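Local coordinates for protein glycoside Hydrolase Family 43_12 (Metagenome, PDB 7JVH) that probably hydrolyses glycosidic bonds in arabinose- or xylose-containing plant polysaccharides, at residues A[267-272]-A[345-350]; A[251-256]-A[263-268]; A[26-31]-A[457-462]; A[447-452]-A[515-520]. One frame throughout, in Å; residues are numbered along the deposited sequence.

Contact 1: A[267-272]-A[345-350]; sequences IFKADN and GTWPVF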
loop_
_atom_site.group_PDB
_atom_site.type_symbol
_atom_site.label_atom_id
_atom_site.label_comp_id
_atom_site.label_asym_id
_atom_site.label_seq_id
_atom_site.Cartn_x
_atom_site.Cartn_y
_atom_site.Cartn_z
ATOM N N ILE A 267 -7.839 7.357 21.767
ATOM C CA ILE A 267 -7.912 8.814 21.733
ATOM C C ILE A 267 -7.635 9.411 23.122
ATOM O O ILE A 267 -8.166 8.929 24.136
ATOM C CB ILE A 267 -9.289 9.301 21.226
ATOM C CG1 ILE A 267 -9.286 10.817 20.982
ATOM C CG2 ILE A 267 -10.400 8.930 22.208
ATOM C CD1 ILE A 267 -8.555 11.249 19.729
ATOM N N PHE A 268 -6.813 10.470 23.130
ATOM C CA PHE A 268 -6.373 11.193 24.311
ATOM C C PHE A 268 -6.677 12.665 24.089
ATOM O O PHE A 268 -6.702 13.120 22.943
ATOM C CB PHE A 268 -4.848 11.085 24.455
ATOM C CG PHE A 268 -4.338 9.691 24.694
ATOM C CD1 PHE A 268 -4.039 8.845 23.632
ATOM C CD2 PHE A 268 -4.130 9.232 25.992
ATOM C CE1 PHE A 268 -3.564 7.575 23.860
ATOM C CE2 PHE A 268 -3.655 7.947 26.215
ATOM C CZ PHE A 268 -3.360 7.124 25.146
ATOM N N LYS A 269 -6.860 13.420 25.176
ATOM C CA LYS A 269 -6.952 14.881 25.092
ATOM C C LYS A 269 -6.118 15.607 26.165
ATOM O O LYS A 269 -5.796 15.033 27.205
ATOM C CB LYS A 269 -8.421 15.336 25.128
ATOM C CG LYS A 269 -9.058 15.395 26.507
ATOM C CD LYS A 269 -10.535 15.766 26.424
ATOM C CE LYS A 269 -11.189 15.765 27.796
ATOM N NZ LYS A 269 -11.061 17.084 28.493
ATOM N N ALA A 270 -5.769 16.870 25.883
ATOM C CA ALA A 270 -5.012 17.719 26.794
ATOM C C ALA A 270 -5.350 19.187 26.609
ATOM O O ALA A 270 -5.817 19.586 25.538
ATOM C CB ALA A 270 -3.519 17.519 26.597
ATOM N N ASP A 271 -5.094 19.986 27.658
ATOM C CA ASP A 271 -5.340 21.426 27.645
ATOM C C ASP A 271 -4.165 22.229 27.084
ATOM O O ASP A 271 -4.265 23.443 26.916
ATOM C CB ASP A 271 -5.669 21.922 29.052
ATOM C CG ASP A 271 -6.959 21.323 29.597
ATOM O OD1 ASP A 271 -7.930 21.102 28.833
ATOM O OD2 ASP A 271 -7.015 21.067 30.810
ATOM N N ASN A 272 -3.058 21.533 26.803
ATOM C CA ASN A 272 -1.798 22.121 26.345
ATOM C C ASN A 272 -1.045 21.138 25.432
ATOM O O ASN A 272 -1.137 19.916 25.613
ATOM C CB ASN A 272 -0.975 22.531 27.579
ATOM C CG ASN A 272 0.508 22.703 27.302
ATOM O OD1 ASN A 272 1.271 21.744 27.373
ATOM N ND2 ASN A 272 0.940 23.940 27.070
ATOM N N GLY A 345 -19.378 16.360 20.043
ATOM C CA GLY A 345 -19.077 16.428 21.463
ATOM C C GLY A 345 -17.580 16.500 21.721
ATOM O O GLY A 345 -16.789 16.744 20.808
ATOM N N THR A 346 -17.197 16.299 22.984
ATOM C CA THR A 346 -15.792 16.315 23.415
ATOM C C THR A 346 -14.896 15.394 22.570
ATOM O O THR A 346 -13.821 15.806 22.154
ATOM C CB THR A 346 -15.677 15.900 24.899
ATOM O OG1 THR A 346 -16.507 16.755 25.701
ATOM C CG2 THR A 346 -14.237 15.979 25.384
ATOM N N TRP A 347 -15.360 14.162 22.318
ATOM C CA TRP A 347 -14.559 13.114 21.683
ATOM C C TRP A 347 -15.073 12.613 20.335
ATOM O O TRP A 347 -16.279 12.533 20.111
ATOM C CB TRP A 347 -14.494 11.894 22.589
ATOM C CG TRP A 347 -14.034 12.140 23.990
ATOM C CD1 TRP A 347 -14.813 12.315 25.078
ATOM C CD2 TRP A 347 -12.675 12.165 24.446
ATOM N NE1 TRP A 347 -14.025 12.468 26.197
ATOM C CE2 TRP A 347 -12.709 12.379 25.834
ATOM C CE3 TRP A 347 -11.433 12.028 23.810
ATOM C CZ2 TRP A 347 -11.554 12.473 26.605
ATOM C CZ3 TRP A 347 -10.278 12.119 24.580
ATOM C CH2 TRP A 347 -10.349 12.341 25.960
ATOM N N PRO A 348 -14.168 12.197 19.421
ATOM C CA PRO A 348 -14.572 11.624 18.133
ATOM C C PRO A 348 -15.067 10.192 18.261
ATOM O O PRO A 348 -14.421 9.375 18.915
ATOM C CB PRO A 348 -13.264 11.640 17.338
ATOM C CG PRO A 348 -12.202 11.505 18.366
ATOM C CD PRO A 348 -12.704 12.255 19.580
ATOM N N VAL A 349 -16.209 9.905 17.626
ATOM C CA VAL A 349 -16.806 8.583 17.565
ATOM C C VAL A 349 -16.761 8.166 16.105
ATOM O O VAL A 349 -17.250 8.887 15.242
ATOM C CB VAL A 349 -18.285 8.621 17.993
ATOM C CG1 VAL A 349 -19.002 7.315 17.658
ATOM C CG2 VAL A 349 -18.410 8.957 19.474
ATOM N N PHE A 350 -16.240 6.960 15.871
ATOM C CA PHE A 350 -16.224 6.331 14.528
ATOM C C PHE A 350 -17.585 5.664 14.384
ATOM O O PHE A 350 -17.828 4.734 15.130
ATOM C CB PHE A 350 -15.114 5.280 14.448
ATOM C CG PHE A 350 -13.779 5.806 13.997
ATOM C CD1 PHE A 350 -12.932 6.438 14.882
ATOM C CD2 PHE A 350 -13.376 5.690 12.684
ATOM C CE1 PHE A 350 -11.718 6.943 14.463
ATOM C CE2 PHE A 350 -12.163 6.198 12.265
ATOM C CZ PHE A 350 -11.334 6.821 13.157
#
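K269 lays its aliphatic chain across the indole of W347 at about a right angle. Its CB meets W347 CH2 at 3.7 Å, and its CG comes to 3.4 Å from the same atom. K269 CD lies over one face of the ring, near the rim, 3.5 Å from W347 CZ2. K269 CE is as close to CZ2 and also touches the methyl T346 CG2 at 3.9 Å, which covers part of the same indole face. The last torsion (chi4 88°) turns NZ off the ring. At the edge of the indole, near its plane, the carbonyl carbon of F268 approaches W347 CZ3. I267 comes in obliquely, with its CG2 3.6 Å from W347 CE3, while its CD1 meets P348 CG tip to tip at 3.9 Å. W347 also stacks on W280. If W347 were an alanine, the K269 methylenes and I267 CG2 would probably lose their shared partner and a gap would open between strand 267-270 and the 345-348 loop. The segments belong to neighbouring blades of the family's five-bladed beta-propeller; with no hydrogen bond or salt bridge between them, they meet by apolar packing, the lysine giving its methylenes and not its ammonium.

Contact 2: A[251-256]-A[263-268]; sequences YLMCAE and HSEVIF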
loop_
_atom_site.group_PDB
_atom_site.type_symbol
_atom_site.label_atom_id
_atom_site.label_comp_id
_atom_site.label_asym_id
_atom_site.label_seq_id
_atom_site.Cartn_x
_atom_site.Cartn_y
_atom_site.Cartn_z
ATOM N N TYR A 251 -5.861 17.076 20.916
ATOM C CA TYR A 251 -6.260 15.678 20.794
ATOM C C TYR A 251 -5.134 14.891 20.188
ATOM O O TYR A 251 -4.562 15.300 19.188
ATOM C CB TYR A 251 -7.512 15.574 19.927
ATOM C CG TYR A 251 -8.747 16.100 20.628
ATOM C CD1 TYR A 251 -9.530 15.253 21.395
ATOM C CD2 TYR A 251 -9.113 17.442 20.540
ATOM C CE1 TYR A 251 -10.660 15.710 22.049
ATOM C CE2 TYR A 251 -10.228 17.920 21.203
ATOM C CZ TYR A 251 -11.004 17.043 21.957
ATOM O OH TYR A 251 -12.120 17.502 22.622
ATOM N N LEU A 252 -4.811 13.760 20.818
ATOM C CA LEU A 252 -3.829 12.812 20.313
ATOM C C LEU A 252 -4.570 11.521 20.009
ATOM O O LEU A 252 -5.149 10.913 20.908
ATOM C CB LEU A 252 -2.710 12.557 21.343
ATOM C CG LEU A 252 -1.753 11.393 21.054
ATOM C CD1 LEU A 252 -0.902 11.684 19.832
ATOM C CD2 LEU A 252 -0.880 11.116 22.268
HETATM N N MSE A 253 -4.545 11.122 18.734
HETATM C CA MSE A 253 -5.132 9.857 18.310
HETATM C C MSE A 253 -4.014 8.919 17.862
HETATM O O MSE A 253 -3.162 9.306 17.064
HETATM C CB MSE A 253 -6.147 10.077 17.182
HETATM C CG MSE A 253 -7.037 8.877 16.933
HETATM SE SE MSE A 253 -8.355 9.179 15.515
HETATM C CE MSE A 253 -9.748 10.129 16.427
ATOM N N CYS A 254 -4.035 7.687 18.382
ATOM C CA CYS A 254 -2.996 6.712 18.094
ATOM C C CYS A 254 -3.589 5.359 17.783
ATOM O O CYS A 254 -4.672 5.033 18.256
ATOM C CB CYS A 254 -2.072 6.555 19.312
ATOM S SG CYS A 254 -1.319 8.082 19.899
ATOM N N ALA A 255 -2.865 4.577 16.982
ATOM C CA ALA A 255 -3.102 3.148 16.848
ATOM C C ALA A 255 -2.485 2.454 18.061
ATOM O O ALA A 255 -1.450 2.906 18.564
ATOM C CB ALA A 255 -2.495 2.619 15.549
ATOM N N GLU A 256 -3.126 1.368 18.520
ATOM C CA GLU A 256 -2.662 0.573 19.667
ATOM C C GLU A 256 -3.030 -0.898 19.468
ATOM O O GLU A 256 -4.101 -1.208 18.955
ATOM C CB GLU A 256 -3.269 1.096 20.977
ATOM C CG GLU A 256 -2.907 0.289 22.220
ATOM C CD GLU A 256 -3.598 0.768 23.483
ATOM O OE1 GLU A 256 -3.368 1.920 23.914
ATOM O OE2 GLU A 256 -4.358 -0.019 24.073
ATOM N N HIS A 263 -5.295 -4.867 16.552
ATOM C CA HIS A 263 -5.268 -3.488 16.071
ATOM C C HIS A 263 -6.492 -2.731 16.598
ATOM O O HIS A 263 -7.564 -3.313 16.824
ATOM C CB HIS A 263 -5.222 -3.443 14.535
ATOM C CG HIS A 263 -4.454 -2.285 13.963
ATOM N ND1 HIS A 263 -4.563 -1.899 12.638
ATOM C CD2 HIS A 263 -3.560 -1.435 14.522
ATOM C CE1 HIS A 263 -3.773 -0.867 12.405
ATOM N NE2 HIS A 263 -3.149 -0.568 13.532
ATOM N N SER A 264 -6.308 -1.428 16.822
ATOM C CA SER A 264 -7.366 -0.549 17.316
ATOM C C SER A 264 -6.891 0.877 17.199
ATOM O O SER A 264 -5.747 1.121 16.862
ATOM C CB SER A 264 -7.676 -0.839 18.780
ATOM O OG SER A 264 -6.670 -0.264 19.557
ATOM N N GLU A 265 -7.780 1.825 17.482
ATOM C CA GLU A 265 -7.433 3.231 17.567
ATOM C C GLU A 265 -7.991 3.769 18.870
ATOM O O GLU A 265 -9.115 3.450 19.245
ATOM C CB GLU A 265 -7.993 4.017 16.397
ATOM C CG GLU A 265 -7.330 5.374 16.228
ATOM C CD GLU A 265 -6.021 5.323 15.475
ATOM O OE1 GLU A 265 -5.603 4.221 15.015
ATOM O OE2 GLU A 265 -5.419 6.397 15.321
ATOM N N VAL A 266 -7.175 4.585 19.548
ATOM C CA VAL A 266 -7.470 5.130 20.849
ATOM C C VAL A 266 -7.314 6.644 20.763
ATOM O O VAL A 266 -6.737 7.149 19.799
ATOM C CB VAL A 266 -6.567 4.523 21.931
ATOM C CG1 VAL A 266 -6.725 3.019 21.964
ATOM C CG2 VAL A 266 -5.107 4.894 21.709
ATOM N N ILE A 267 -7.839 7.357 21.767
ATOM C CA ILE A 267 -7.912 8.814 21.733
ATOM C C ILE A 267 -7.635 9.411 23.122
ATOM O O ILE A 267 -8.166 8.929 24.136
ATOM C CB ILE A 267 -9.289 9.301 21.226
ATOM C CG1 ILE A 267 -9.286 10.817 20.982
ATOM C CG2 ILE A 267 -10.400 8.930 22.208
ATOM C CD1 ILE A 267 -8.555 11.249 19.729
ATOM N N PHE A 268 -6.813 10.470 23.130
ATOM C CA PHE A 268 -6.373 11.193 24.311
ATOM C C PHE A 268 -6.677 12.665 24.089
ATOM O O PHE A 268 -6.702 13.120 22.943
ATOM C CB PHE A 268 -4.848 11.085 24.455
ATOM C CG PHE A 268 -4.338 9.691 24.694
ATOM C CD1 PHE A 268 -4.039 8.845 23.632
ATOM C CD2 PHE A 268 -4.130 9.232 25.992
ATOM C CE1 PHE A 268 -3.564 7.575 23.860
ATOM C CE2 PHE A 268 -3.655 7.947 26.215
ATOM C CZ PHE A 268 -3.360 7.124 25.146
#
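I267 CD1 and the selenomethionine methyl M253 CE meet at 3.7 Å, on the face of the hairpin that packs against L307 and P348 of the next propeller blade. On the other face L252 and F268 lie side by side, L252 CB being 4.1 Å from F268 CB. Both pack on V225 of the preceding blade, and beside them C254 CB touches V266 CG2. The carbonyl oxygen of L252 sits in the plane of the F268 ring, at its edge, while accepting the F268 N-H at 2.8 Å. Further along, V266 N gives C254 O a nearly straight bond of 2.9 Å (172° at the hydrogen), and C254 N answers to V266 O. E265 folds at chi2 (83°), which sets its carboxylate against the C254 peptide, its CD 3.1 Å from C254 O; the partner of its OE1 is the backbone N of A305. At the polar end, E256 N binds S264 O, and S264 OG donates to E256 O at 2.8 Å from above the carbonyl plane. E256, whose side chain crosses that of V266 at about a right angle, takes the N-H of T229 on OE1. Along this antiparallel hairpin, backbone bonds join the strands, apolar side chains seat it between two blades, and buried carboxylates tie it to other loops and strands.

Contact 3: A[26-31]-A[457-462]; sequences PAATFT and QKAGLI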
loop_
_atom_site.group_PDB
_atom_site.type_symbol
_atom_site.label_atom_id
_atom_site.label_comp_id
_atom_site.label_asym_id
_atom_site.label_seq_id
_atom_site.Cartn_x
_atom_site.Cartn_y
_atom_site.Cartn_z
ATOM N N PRO A 26 15.012 -5.499 -26.532
ATOM C CA PRO A 26 14.101 -5.982 -25.492
ATOM C C PRO A 26 13.763 -7.474 -25.597
ATOM O O PRO A 26 13.857 -8.054 -26.665
ATOM C CB PRO A 26 12.839 -5.138 -25.726
ATOM C CG PRO A 26 13.236 -4.012 -26.601
ATOM C CD PRO A 26 14.386 -4.497 -27.414
ATOM N N ALA A 27 13.349 -8.066 -24.476
ATOM C CA ALA A 27 13.005 -9.480 -24.396
ATOM C C ALA A 27 11.596 -9.761 -24.919
ATOM O O ALA A 27 11.315 -10.850 -25.408
ATOM C CB ALA A 27 13.107 -9.959 -22.969
ATOM N N ALA A 28 10.711 -8.769 -24.771
ATOM C CA ALA A 28 9.333 -8.871 -25.218
ATOM C C ALA A 28 8.637 -7.514 -25.231
ATOM O O ALA A 28 9.110 -6.553 -24.624
ATOM C CB ALA A 28 8.570 -9.843 -24.334
ATOM N N THR A 29 7.509 -7.463 -25.949
ATOM C CA THR A 29 6.582 -6.339 -25.944
ATOM C C THR A 29 5.207 -6.841 -25.496
ATOM O O THR A 29 4.571 -7.624 -26.188
ATOM C CB THR A 29 6.494 -5.678 -27.328
ATOM O OG1 THR A 29 7.800 -5.266 -27.738
ATOM C CG2 THR A 29 5.605 -4.453 -27.310
ATOM N N PHE A 30 4.769 -6.386 -24.318
ATOM C CA PHE A 30 3.471 -6.743 -23.756
ATOM C C PHE A 30 2.447 -5.754 -24.286
ATOM O O PHE A 30 2.499 -4.571 -23.957
ATOM C CB PHE A 30 3.514 -6.727 -22.234
ATOM C CG PHE A 30 4.510 -7.698 -21.644
ATOM C CD1 PHE A 30 5.850 -7.348 -21.512
ATOM C CD2 PHE A 30 4.108 -8.956 -21.233
ATOM C CE1 PHE A 30 6.771 -8.234 -20.977
ATOM C CE2 PHE A 30 5.029 -9.853 -20.703
ATOM C CZ PHE A 30 6.358 -9.489 -20.560
ATOM N N THR A 31 1.535 -6.254 -25.131
ATOM C CA THR A 31 0.576 -5.440 -25.865
ATOM C C THR A 31 -0.715 -5.202 -25.068
ATOM O O THR A 31 -1.476 -4.299 -25.394
ATOM C CB THR A 31 0.229 -6.100 -27.215
ATOM O OG1 THR A 31 -0.471 -5.186 -28.045
ATOM C CG2 THR A 31 -0.652 -7.301 -27.012
ATOM N N GLN A 457 15.489 -14.333 -24.523
ATOM C CA GLN A 457 15.390 -14.207 -23.055
ATOM C C GLN A 457 14.085 -14.807 -22.505
ATOM O O GLN A 457 13.412 -15.537 -23.202
ATOM C CB GLN A 457 15.595 -12.741 -22.671
ATOM C CG GLN A 457 16.947 -12.217 -23.123
ATOM C CD GLN A 457 17.186 -10.755 -22.836
ATOM O OE1 GLN A 457 16.264 -9.963 -22.695
ATOM N NE2 GLN A 457 18.450 -10.391 -22.773
ATOM N N LYS A 458 13.747 -14.509 -21.251
ATOM C CA LYS A 458 12.518 -14.972 -20.623
ATOM C C LYS A 458 11.530 -13.815 -20.476
ATOM O O LYS A 458 11.908 -12.727 -20.068
ATOM C CB LYS A 458 12.816 -15.555 -19.237
ATOM C CG LYS A 458 14.020 -16.472 -19.172
ATOM C CD LYS A 458 14.114 -17.086 -17.778
ATOM C CE LYS A 458 15.258 -18.086 -17.681
ATOM N NZ LYS A 458 15.327 -18.656 -16.315
ATOM N N ALA A 459 10.262 -14.077 -20.796
ATOM C CA ALA A 459 9.206 -13.074 -20.728
ATOM C C ALA A 459 7.903 -13.742 -20.328
ATOM O O ALA A 459 7.538 -14.783 -20.890
ATOM C CB ALA A 459 9.037 -12.384 -22.071
ATOM N N GLY A 460 7.217 -13.162 -19.336
ATOM C CA GLY A 460 6.021 -13.770 -18.812
ATOM C C GLY A 460 5.240 -13.019 -17.763
ATOM O O GLY A 460 5.281 -11.797 -17.691
ATOM N N LEU A 461 4.511 -13.792 -16.955
ATOM C CA LEU A 461 3.487 -13.307 -16.049
ATOM C C LEU A 461 3.851 -13.748 -14.648
ATOM O O LEU A 461 4.224 -14.900 -14.444
ATOM C CB LEU A 461 2.125 -13.906 -16.468
ATOM C CG LEU A 461 0.944 -13.757 -15.517
ATOM C CD1 LEU A 461 0.443 -12.320 -15.481
ATOM C CD2 LEU A 461 -0.146 -14.715 -15.944
ATOM N N ILE A 462 3.693 -12.837 -13.684
ATOM C CA ILE A 462 4.186 -13.017 -12.321
ATOM C C ILE A 462 3.119 -12.702 -11.270
ATOM O O ILE A 462 2.440 -11.677 -11.355
ATOM C CB ILE A 462 5.386 -12.087 -12.032
ATOM C CG1 ILE A 462 6.447 -12.209 -13.120
ATOM C CG2 ILE A 462 5.971 -12.404 -10.661
ATOM C CD1 ILE A 462 7.598 -11.258 -12.962
#
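The F30 ring meets the 457-462 strand at its rim: the backbone N of G460 lies in the ring plane, at the edge, 4.0 Å from F30 CZ. G460 O, 3.6 Å from F30 CE2, and the methyl of A459, its CB 4.2 Å from F30 CZ, both approach the ring obliquely. F30 CG stands anti to the carbonyl carbon (chi1 -60°), which carries the ring across to the other strand, among L416, M418, L449 and M563. The second flat group is the amide of Q457, whose OE1 rests on the methyl of A27, 3.2 Å from its CB; the same CB also touches Q457 CB at 3.7 Å. Between these two groups, A28 CB and A459 CB press against each other at 3.4 Å, a tight methyl-to-methyl contact between two alanines that point toward each other. With an alanine in place of F30, the methyl of A459 and the G460 peptide would probably lose the ring they pack against, leaving a hole between the two sheets beside L416 and M563. The two segments exchange no hydrogen bonds. Strand 28-31 pairs instead with 416-418 and 442-451, and 458-462 belongs to the other sheet. Their axes run 8.2 Å apart at closest approach, 33° from parallel. Two antiparallel sheets packed face to face are the hallmark of the concanavalin A-like beta-sandwich, to which the N-terminal end of the chain here contributes a strand.

Contact 4: A[447-452]-A[515-520]; sequences TTLSYN and ITLGVT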
loop_
_atom_site.group_PDB
_atom_site.type_symbol
_atom_site.label_atom_id
_atom_site.label_comp_id
_atom_site.label_asym_id
_atom_site.label_seq_id
_atom_site.Cartn_x
_atom_site.Cartn_y
_atom_site.Cartn_z
ATOM N N THR A 447 -2.170 -11.425 -19.767
ATOM C CA THR A 447 -1.307 -10.526 -20.515
ATOM C C THR A 447 -1.011 -11.147 -21.873
ATOM O O THR A 447 -0.986 -12.367 -22.022
ATOM C CB THR A 447 0.006 -10.211 -19.740
ATOM O OG1 THR A 447 0.672 -9.110 -20.365
ATOM C CG2 THR A 447 0.952 -11.420 -19.686
ATOM N N THR A 448 -0.798 -10.283 -22.864
ATOM C CA THR A 448 -0.533 -10.674 -24.242
ATOM C C THR A 448 0.791 -10.055 -24.637
ATOM O O THR A 448 1.004 -8.858 -24.436
ATOM C CB THR A 448 -1.656 -10.196 -25.187
ATOM O OG1 THR A 448 -2.888 -10.749 -24.743
ATOM C CG2 THR A 448 -1.414 -10.641 -26.605
ATOM N N LEU A 449 1.676 -10.880 -25.197
ATOM C CA LEU A 449 3.047 -10.467 -25.456
ATOM C C LEU A 449 3.548 -11.003 -26.781
ATOM O O LEU A 449 3.168 -12.087 -27.213
ATOM C CB LEU A 449 4.002 -10.850 -24.297
ATOM C CG LEU A 449 4.445 -12.309 -24.132
ATOM C CD1 LEU A 449 5.868 -12.442 -23.641
ATOM C CD2 LEU A 449 3.499 -13.030 -23.189
ATOM N N SER A 450 4.377 -10.188 -27.437
ATOM C CA SER A 450 5.112 -10.548 -28.624
ATOM C C SER A 450 6.551 -10.773 -28.178
ATOM O O SER A 450 7.233 -9.852 -27.745
ATOM C CB SER A 450 5.004 -9.452 -29.673
ATOM O OG SER A 450 6.034 -9.578 -30.631
ATOM N N TYR A 451 6.991 -12.030 -28.277
ATOM C CA TYR A 451 8.205 -12.514 -27.657
ATOM C C TYR A 451 9.300 -12.449 -28.682
ATOM O O TYR A 451 9.351 -13.272 -29.598
ATOM C CB TYR A 451 7.985 -13.954 -27.165
ATOM C CG TYR A 451 9.238 -14.642 -26.706
ATOM C CD1 TYR A 451 9.697 -14.494 -25.399
ATOM C CD2 TYR A 451 9.987 -15.410 -27.581
ATOM C CE1 TYR A 451 10.865 -15.107 -24.966
ATOM C CE2 TYR A 451 11.163 -16.026 -27.163
ATOM C CZ TYR A 451 11.597 -15.869 -25.852
ATOM O OH TYR A 451 12.742 -16.497 -25.472
ATOM N N ASN A 452 10.142 -11.419 -28.578
ATOM C CA ASN A 452 11.426 -11.344 -29.304
ATOM C C ASN A 452 12.264 -12.647 -29.336
ATOM O O ASN A 452 12.945 -12.983 -28.372
ATOM C CB ASN A 452 12.274 -10.222 -28.722
ATOM C CG ASN A 452 13.478 -9.922 -29.574
ATOM O OD1 ASN A 452 14.048 -10.821 -30.184
ATOM N ND2 ASN A 452 13.865 -8.653 -29.640
ATOM N N ILE A 515 1.388 -14.325 -27.920
ATOM C CA ILE A 515 0.853 -15.330 -27.009
ATOM C C ILE A 515 0.227 -14.632 -25.806
ATOM O O ILE A 515 0.696 -13.567 -25.391
ATOM C CB ILE A 515 1.951 -16.330 -26.568
ATOM C CG1 ILE A 515 1.355 -17.474 -25.735
ATOM C CG2 ILE A 515 3.064 -15.632 -25.787
ATOM C CD1 ILE A 515 2.361 -18.562 -25.420
ATOM N N THR A 516 -0.840 -15.225 -25.265
ATOM C CA THR A 516 -1.488 -14.696 -24.075
ATOM C C THR A 516 -1.227 -15.650 -22.913
ATOM O O THR A 516 -1.372 -16.871 -23.072
ATOM C CB THR A 516 -3.014 -14.455 -24.292
ATOM O OG1 THR A 516 -3.201 -13.276 -25.073
ATOM C CG2 THR A 516 -3.743 -14.266 -22.978
ATOM N N LEU A 517 -0.820 -15.088 -21.766
ATOM C CA LEU A 517 -0.678 -15.846 -20.539
ATOM C C LEU A 517 -1.729 -15.365 -19.554
ATOM O O LEU A 517 -2.070 -14.182 -19.532
ATOM C CB LEU A 517 0.732 -15.676 -19.955
ATOM C CG LEU A 517 1.905 -16.003 -20.889
ATOM C CD1 LEU A 517 3.218 -15.816 -20.122
ATOM C CD2 LEU A 517 1.788 -17.404 -21.493
ATOM N N GLY A 518 -2.242 -16.291 -18.740
ATOM C CA GLY A 518 -3.320 -16.004 -17.821
ATOM C C GLY A 518 -3.139 -16.704 -16.490
ATOM O O GLY A 518 -2.504 -17.774 -16.434
ATOM N N VAL A 519 -3.667 -16.083 -15.422
ATOM C CA VAL A 519 -3.737 -16.689 -14.116
ATOM C C VAL A 519 -5.069 -16.316 -13.503
ATOM O O VAL A 519 -5.575 -15.204 -13.713
ATOM C CB VAL A 519 -2.544 -16.238 -13.184
ATOM C CG1 VAL A 519 -2.609 -14.755 -12.850
ATOM C CG2 VAL A 519 -2.507 -17.050 -11.892
ATOM N N THR A 520 -5.650 -17.256 -12.753
ATOM C CA THR A 520 -6.892 -17.039 -12.034
ATOM C C THR A 520 -6.762 -17.649 -10.645
ATOM O O THR A 520 -6.179 -18.718 -10.486
ATOM C CB THR A 520 -8.117 -17.649 -12.768
ATOM O OG1 THR A 520 -9.322 -17.390 -12.029
ATOM C CG2 THR A 520 -7.959 -19.175 -12.953
#
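T448 OG1 and T516 OG1 share a short hydrogen bond of 2.6 Å, in which either hydroxyl could be the donor. Placing OG1 beside the backbone N in both threonines (chi1 -58° and -76°) turns the hydroxyls to each other across a non-hydrogen-bonded pair of an antiparallel sheet, while the side chains cross obliquely. The flanking pairs carry the backbone bonds. T447 N reaches L517 O at 2.8 Å and L517 N returns to T447 O at 2.7 Å; L449 N to I515 O and I515 N to L449 O, both 2.9 Å, repeat the exchange. T447 O has a second, weaker partner: T516 CA, 3.1 Å away in a CA-H...O contact. On the sheet face opposite the threonine pair, L449 and I515 lie side by side, pointing the same way, with L449 CD2 3.7 Å from I515 CG2. The same L449 methyl reaches L517 CG at 4.1 Å, which makes it the hub of a small apolar cluster. L449 also packs on F30 of the neighbouring strand. T447, on this face too, satisfies its hydroxyl through N32 O. One face partly exposed and bearing hydroxyls, the other mainly apolar, with L449 reaching A459 of the second sheet, is the pattern expected of an antiparallel sheet in a concanavalin A-like sandwich.

From the N terminus, 26-31 comes first and meets its partner only at 457-462, so contact 3 closes a loop that holds the whole propeller. Nested within it, contact 2 closes a short hairpin, and contact 1 begins on the same strand, sharing I267 and F268, then spans to 345-350 in the next blade. The two touch through P348 and M253. Contact 4 opens at 447-452, before contact 3 has closed, and ends at 515-520, so these two cross; Y451 OH bonded to Q457 O joins them. Contact 2 thus builds one blade and contact 1 ties it to the next, while contacts 3 and 4 belong to the sandwich across the chain's centre.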